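Local coordinates for FAD:protein FMN transferase (Pseudomonas stutzeri ATCC 14405 = CCUG 16156, PDB 5MGY), which probably transfers FMN from FAD to a threonine side chain of a target protein in a magnesium-dependent reaction, releasing AMP, at residues A[132-138]-A[149-153]; A[202-206]-A[296-300]. All blocks are in the same frame, centred on the assembly; numbering follows the deposited sequence.

Contact 1: residues A[132-138]-A[149-153]; sequences LTGQQHL and VALQL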
loop_
_atom_site.group_PDB
_atom_site.type_symbol
_atom_site.label_atom_id
_atom_site.label_comp_id
_atom_site.label_asym_id
_atom_site.label_seq_id
_atom_site.Cartn_x
_atom_site.Cartn_y
_atom_site.Cartn_z
ATOM N N LEU A 132 18.458 -15.104 -3.313
ATOM C CA LEU A 132 17.684 -15.105 -2.055
ATOM C C LEU A 132 16.256 -14.536 -2.143
ATOM O O LEU A 132 15.608 -14.335 -1.092
ATOM C CB LEU A 132 18.427 -14.332 -0.948
ATOM C CG LEU A 132 19.928 -14.634 -0.763
ATOM C CD1 LEU A 132 20.620 -13.772 0.316
ATOM C CD2 LEU A 132 20.044 -16.161 -0.577
ATOM N N THR A 133 15.791 -14.269 -3.368
ATOM C CA THR A 133 14.471 -13.692 -3.568
ATOM C C THR A 133 13.631 -14.700 -4.286
ATOM O O THR A 133 14.137 -15.754 -4.680
ATOM C CB THR A 133 14.495 -12.366 -4.352
ATOM O OG1 THR A 133 14.930 -12.609 -5.684
ATOM C CG2 THR A 133 15.419 -11.347 -3.742
ATOM N N GLY A 134 12.335 -14.384 -4.376
ATOM C CA GLY A 134 11.352 -15.168 -5.133
ATOM C C GLY A 134 10.151 -15.732 -4.392
ATOM O O GLY A 134 10.250 -16.794 -3.813
ATOM N N GLN A 135 9.009 -15.059 -4.495
ATOM C CA GLN A 135 7.674 -15.502 -3.975
ATOM C C GLN A 135 7.372 -16.968 -4.130
ATOM O O GLN A 135 6.736 -17.569 -3.288
ATOM C CB GLN A 135 6.569 -14.691 -4.703
ATOM C CG GLN A 135 5.152 -14.768 -4.132
ATOM C CD GLN A 135 4.802 -13.585 -3.189
ATOM O OE1 GLN A 135 4.983 -12.388 -3.547
ATOM N NE2 GLN A 135 4.272 -13.923 -1.960
ATOM N N GLN A 136 7.800 -17.555 -5.227
ATOM C CA GLN A 136 7.567 -19.000 -5.458
ATOM C C GLN A 136 8.204 -19.882 -4.410
ATOM O O GLN A 136 7.766 -21.040 -4.228
ATOM C CB GLN A 136 8.055 -19.464 -6.848
ATOM C CG GLN A 136 9.548 -19.519 -7.114
ATOM C CD GLN A 136 10.176 -18.190 -7.491
ATOM O OE1 GLN A 136 9.582 -17.121 -7.341
ATOM N NE2 GLN A 136 11.413 -18.250 -7.980
ATOM N N HIS A 137 9.269 -19.372 -3.774
ATOM C CA HIS A 137 9.950 -20.060 -2.687
ATOM C C HIS A 137 9.293 -19.954 -1.283
ATOM O O HIS A 137 9.787 -20.546 -0.313
ATOM C CB HIS A 137 11.370 -19.539 -2.641
ATOM C CG HIS A 137 12.177 -19.947 -3.823
ATOM N ND1 HIS A 137 12.838 -19.039 -4.625
ATOM C CD2 HIS A 137 12.412 -21.170 -4.350
ATOM C CE1 HIS A 137 13.459 -19.691 -5.586
ATOM N NE2 HIS A 137 13.215 -20.979 -5.437
ATOM N N LEU A 138 8.184 -19.224 -1.190
ATOM C CA LEU A 138 7.496 -18.992 0.049
ATOM C C LEU A 138 6.246 -19.818 0.029
ATOM O O LEU A 138 5.531 -19.833 -0.958
ATOM C CB LEU A 138 7.146 -17.530 0.113
ATOM C CG LEU A 138 6.539 -16.911 1.338
ATOM C CD1 LEU A 138 7.530 -17.083 2.452
ATOM C CD2 LEU A 138 6.285 -15.443 1.099
ATOM N N VAL A 149 14.588 -20.815 0.055
ATOM C CA VAL A 149 15.850 -20.098 -0.020
ATOM C C VAL A 149 15.911 -19.138 1.173
ATOM O O VAL A 149 14.925 -18.972 1.836
ATOM C CB VAL A 149 15.973 -19.289 -1.373
ATOM C CG1 VAL A 149 15.626 -20.127 -2.615
ATOM C CG2 VAL A 149 15.142 -18.025 -1.359
ATOM N N ALA A 150 17.020 -18.444 1.407
ATOM C CA ALA A 150 17.108 -17.499 2.566
ATOM C C ALA A 150 16.314 -16.234 2.360
ATOM O O ALA A 150 16.913 -15.147 2.354
ATOM C CB ALA A 150 18.569 -17.114 2.916
ATOM N N LEU A 151 14.994 -16.378 2.267
ATOM C CA LEU A 151 14.078 -15.229 2.039
ATOM C C LEU A 151 14.038 -14.198 3.155
ATOM O O LEU A 151 14.015 -14.524 4.356
ATOM C CB LEU A 151 12.619 -15.688 1.809
ATOM C CG LEU A 151 12.317 -16.499 0.531
ATOM C CD1 LEU A 151 10.846 -16.872 0.461
ATOM C CD2 LEU A 151 12.737 -15.769 -0.724
ATOM N N GLN A 152 13.986 -12.955 2.742
ATOM C CA GLN A 152 13.648 -11.912 3.677
ATOM C C GLN A 152 12.404 -11.166 3.176
ATOM O O GLN A 152 12.387 -10.628 2.064
ATOM C CB GLN A 152 14.851 -11.043 3.873
ATOM C CG GLN A 152 16.032 -11.874 4.299
ATOM C CD GLN A 152 17.103 -11.003 4.932
ATOM O OE1 GLN A 152 17.774 -10.212 4.250
ATOM N NE2 GLN A 152 17.248 -11.115 6.256
ATOM N N LEU A 153 11.364 -11.197 4.006
ATOM C CA LEU A 153 10.109 -10.578 3.700
ATOM C C LEU A 153 10.049 -9.136 4.088
ATOM O O LEU A 153 10.787 -8.681 4.954
ATOM C CB LEU A 153 8.999 -11.331 4.388
ATOM C CG LEU A 153 8.928 -12.830 4.026
ATOM C CD1 LEU A 153 7.667 -13.479 4.585
ATOM C CD2 LEU A 153 9.027 -13.044 2.540
#
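V149 sets its CG1 methyl squarely over one face of the H137 imidazole, 3.5 Å from the ring centroid and 6° off the normal, a well-centred CH-pi contact. CG1 lies anti to the carbonyl carbon (chi1 -49°), which carries it over the ring. On the ring's opposite face lies CG of the neighbouring Q136, and the imidazole is sandwiched between aliphatic carbons. With the imidazole of H137 cut back to an alanine, V149 CG1 would probably lose the face it rests on, and a gap would open next to Q136 CG.

Apolar side-chain contacts form the next group. L151 sends CD1 against L138 CB at 3.8 Å, while L138 and L153 meet tip to tip through their CD2 methyls, 3.9 Å apart. At the other end L132 CD2 rests on A150 CB at 3.9 Å. F65 of helix 61-67 touches both L138 and L153, extending this leucine cluster.

Backbone polarity enters through one weak link: the CA-H of L151 points at L132 O, with CA 3.6 Å from the oxygen. Just before it, A150 centres an inverse gamma turn.

Between 132-138 and 149-153 themselves, methyl packing, the CH-pi contact and the CA-H...O contact thus do the work, while backbone hydrogen bonding of H137 with A148 ties the two connections flanking the 138-141/144-147 hairpin together right beside them.

Contact 2: residues A[202-206]-A[296-300]; sequences AIEAP and AFFVV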
loop_
_atom_site.group_PDB
_atom_site.type_symbol
_atom_site.label_atom_id
_atom_site.label_comp_id
_atom_site.label_asym_id
_atom_site.label_seq_id
_atom_site.Cartn_x
_atom_site.Cartn_y
_atom_site.Cartn_z
ATOM N N ALA A 202 -9.426 13.964 -3.186
ATOM C CA ALA A 202 -8.808 14.572 -4.376
ATOM C C ALA A 202 -7.606 13.752 -4.871
ATOM O O ALA A 202 -6.693 13.451 -4.088
ATOM C CB ALA A 202 -8.335 15.976 -4.027
ATOM N N ILE A 203 -7.588 13.412 -6.157
ATOM C CA ILE A 203 -6.395 12.882 -6.762
ATOM C C ILE A 203 -5.711 14.046 -7.472
ATOM O O ILE A 203 -6.395 14.809 -8.194
ATOM C CB ILE A 203 -6.741 11.769 -7.736
ATOM C CG1 ILE A 203 -7.447 10.651 -6.978
ATOM C CG2 ILE A 203 -5.467 11.233 -8.385
ATOM C CD1 ILE A 203 -8.296 9.711 -7.796
ATOM N N GLU A 204 -4.388 14.173 -7.269
ATOM C CA GLU A 204 -3.603 15.177 -7.996
ATOM C C GLU A 204 -3.477 14.824 -9.496
ATOM O O GLU A 204 -3.280 13.647 -9.880
ATOM C CB GLU A 204 -2.203 15.351 -7.391
ATOM C CG GLU A 204 -2.142 16.029 -6.035
ATOM C CD GLU A 204 -2.711 17.438 -6.063
ATOM O OE1 GLU A 204 -2.118 18.366 -6.673
ATOM O OE2 GLU A 204 -3.767 17.607 -5.474
ATOM N N ALA A 205 -3.568 15.859 -10.318
ATOM C CA ALA A 205 -3.778 15.695 -11.755
ATOM C C ALA A 205 -3.072 16.822 -12.517
ATOM O O ALA A 205 -3.685 17.621 -13.232
ATOM C CB ALA A 205 -5.271 15.648 -12.063
ATOM N N PRO A 206 -1.761 16.865 -12.385
ATOM C CA PRO A 206 -1.051 18.015 -12.853
ATOM C C PRO A 206 -1.123 18.271 -14.349
ATOM O O PRO A 206 -1.376 17.397 -15.171
ATOM C CB PRO A 206 0.409 17.758 -12.422
ATOM C CG PRO A 206 0.363 16.585 -11.582
ATOM C CD PRO A 206 -0.840 15.822 -11.981
ATOM N N ALA A 296 -7.778 2.781 -12.119
ATOM C CA ALA A 296 -6.503 3.429 -11.841
ATOM C C ALA A 296 -6.336 4.747 -12.612
ATOM O O ALA A 296 -6.903 4.901 -13.699
ATOM C CB ALA A 296 -5.370 2.481 -12.207
ATOM N N PHE A 297 -5.522 5.648 -12.065
ATOM C CA PHE A 297 -5.276 6.984 -12.603
ATOM C C PHE A 297 -3.768 7.226 -12.546
ATOM O O PHE A 297 -3.201 7.388 -11.460
ATOM C CB PHE A 297 -6.011 8.002 -11.732
ATOM C CG PHE A 297 -5.866 9.432 -12.163
ATOM C CD1 PHE A 297 -6.871 10.003 -12.978
ATOM C CD2 PHE A 297 -4.791 10.227 -11.745
ATOM C CE1 PHE A 297 -6.799 11.335 -13.377
ATOM C CE2 PHE A 297 -4.714 11.559 -12.149
ATOM C CZ PHE A 297 -5.707 12.109 -12.983
ATOM N N PHE A 298 -3.124 7.245 -13.703
ATOM C CA PHE A 298 -1.681 7.381 -13.825
ATOM C C PHE A 298 -1.168 8.819 -13.996
ATOM O O PHE A 298 -1.832 9.619 -14.584
ATOM C CB PHE A 298 -1.250 6.620 -15.054
ATOM C CG PHE A 298 -1.461 5.177 -14.978
ATOM C CD1 PHE A 298 -0.376 4.308 -14.898
ATOM C CD2 PHE A 298 -2.726 4.652 -14.980
ATOM C CE1 PHE A 298 -0.566 2.945 -14.819
ATOM C CE2 PHE A 298 -2.910 3.283 -14.901
ATOM C CZ PHE A 298 -1.835 2.426 -14.818
ATOM N N VAL A 299 0.010 9.148 -13.464
ATOM C CA VAL A 299 0.634 10.441 -13.703
ATOM C C VAL A 299 2.010 10.225 -14.308
ATOM O O VAL A 299 2.979 9.891 -13.623
ATOM C CB VAL A 299 0.722 11.321 -12.454
ATOM C CG1 VAL A 299 1.250 12.693 -12.810
ATOM C CG2 VAL A 299 -0.669 11.519 -11.892
ATOM N N VAL A 300 2.072 10.466 -15.613
ATOM C CA VAL A 300 3.252 10.261 -16.422
ATOM C C VAL A 300 3.847 11.604 -16.758
ATOM O O VAL A 300 3.142 12.582 -17.197
ATOM C CB VAL A 300 2.930 9.539 -17.731
ATOM C CG1 VAL A 300 4.226 9.151 -18.406
ATOM C CG2 VAL A 300 2.029 8.344 -17.481
#
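F297 projects from one beta-sheet toward a strand of another, its ring meeting I203, E204 and A205 in a sheet-to-sheet packing within the ApbE fold. Strand 295-301 belongs to the large antiparallel sheet, whereas 199-205 pairs with 213-219 in a separate two-stranded one. The axes of the short strand segments come no closer than 8.2 Å, too far for backbone pairing, and side chains make the join instead. Their N-to-C directions diverge by 31°.

In the first shell, the CG2 branch of I203 lies 3.6 Å from F297 CD2, the two side chains sliding past each other in opposite directions. At the far end of the ring, A205 CB approaches CZ at 3.7 Å. The phenylalanine CG stands anti to the backbone N (chi1 -180°), which extends the ring across the gap to both residues. Further along, P206 presents its ring carbon CD to V299 CG1, 3.9 Å away.

Around these groups, the backbone sets the side chains in place: I203 is hydrogen-bonded to K215 of its partner strand, and F297 and V299 to T261 and A258 of strand 257-264. F306 of strand 306-310 touches both P206 and V299, while Y230 packs against the same pair. The buried interface is therefore a small apolar seam supported by the neighbouring strands of each sheet.

One backbone oxygen also enters this seam: E204 O lies 3.4 Å from F297 CE2, obliquely to the ring, and 3.9 Å from V299 CG2.

Overall arrangement
Contact 1 and contact 2 lie on opposite sides of the chain's centre, with about 33 Å between their centres and about 20 Å between their nearest atoms. Contact 1 comes first along the chain and closes before contact 2 opens. It joins the connections flanking the 138-141/144-147 hairpin, close to helices 61-67 and 78-93, whereas contact 2 joins strand 199-205 to the eight-stranded sheet. Contact 1 is the one nearer the magnesium site: the side chain of L153 lies about 10 Å from that of the metal ligand S157. The two do not touch, and each therefore ties together a different part of the fold, one the surroundings of a hairpin, the other two sheets.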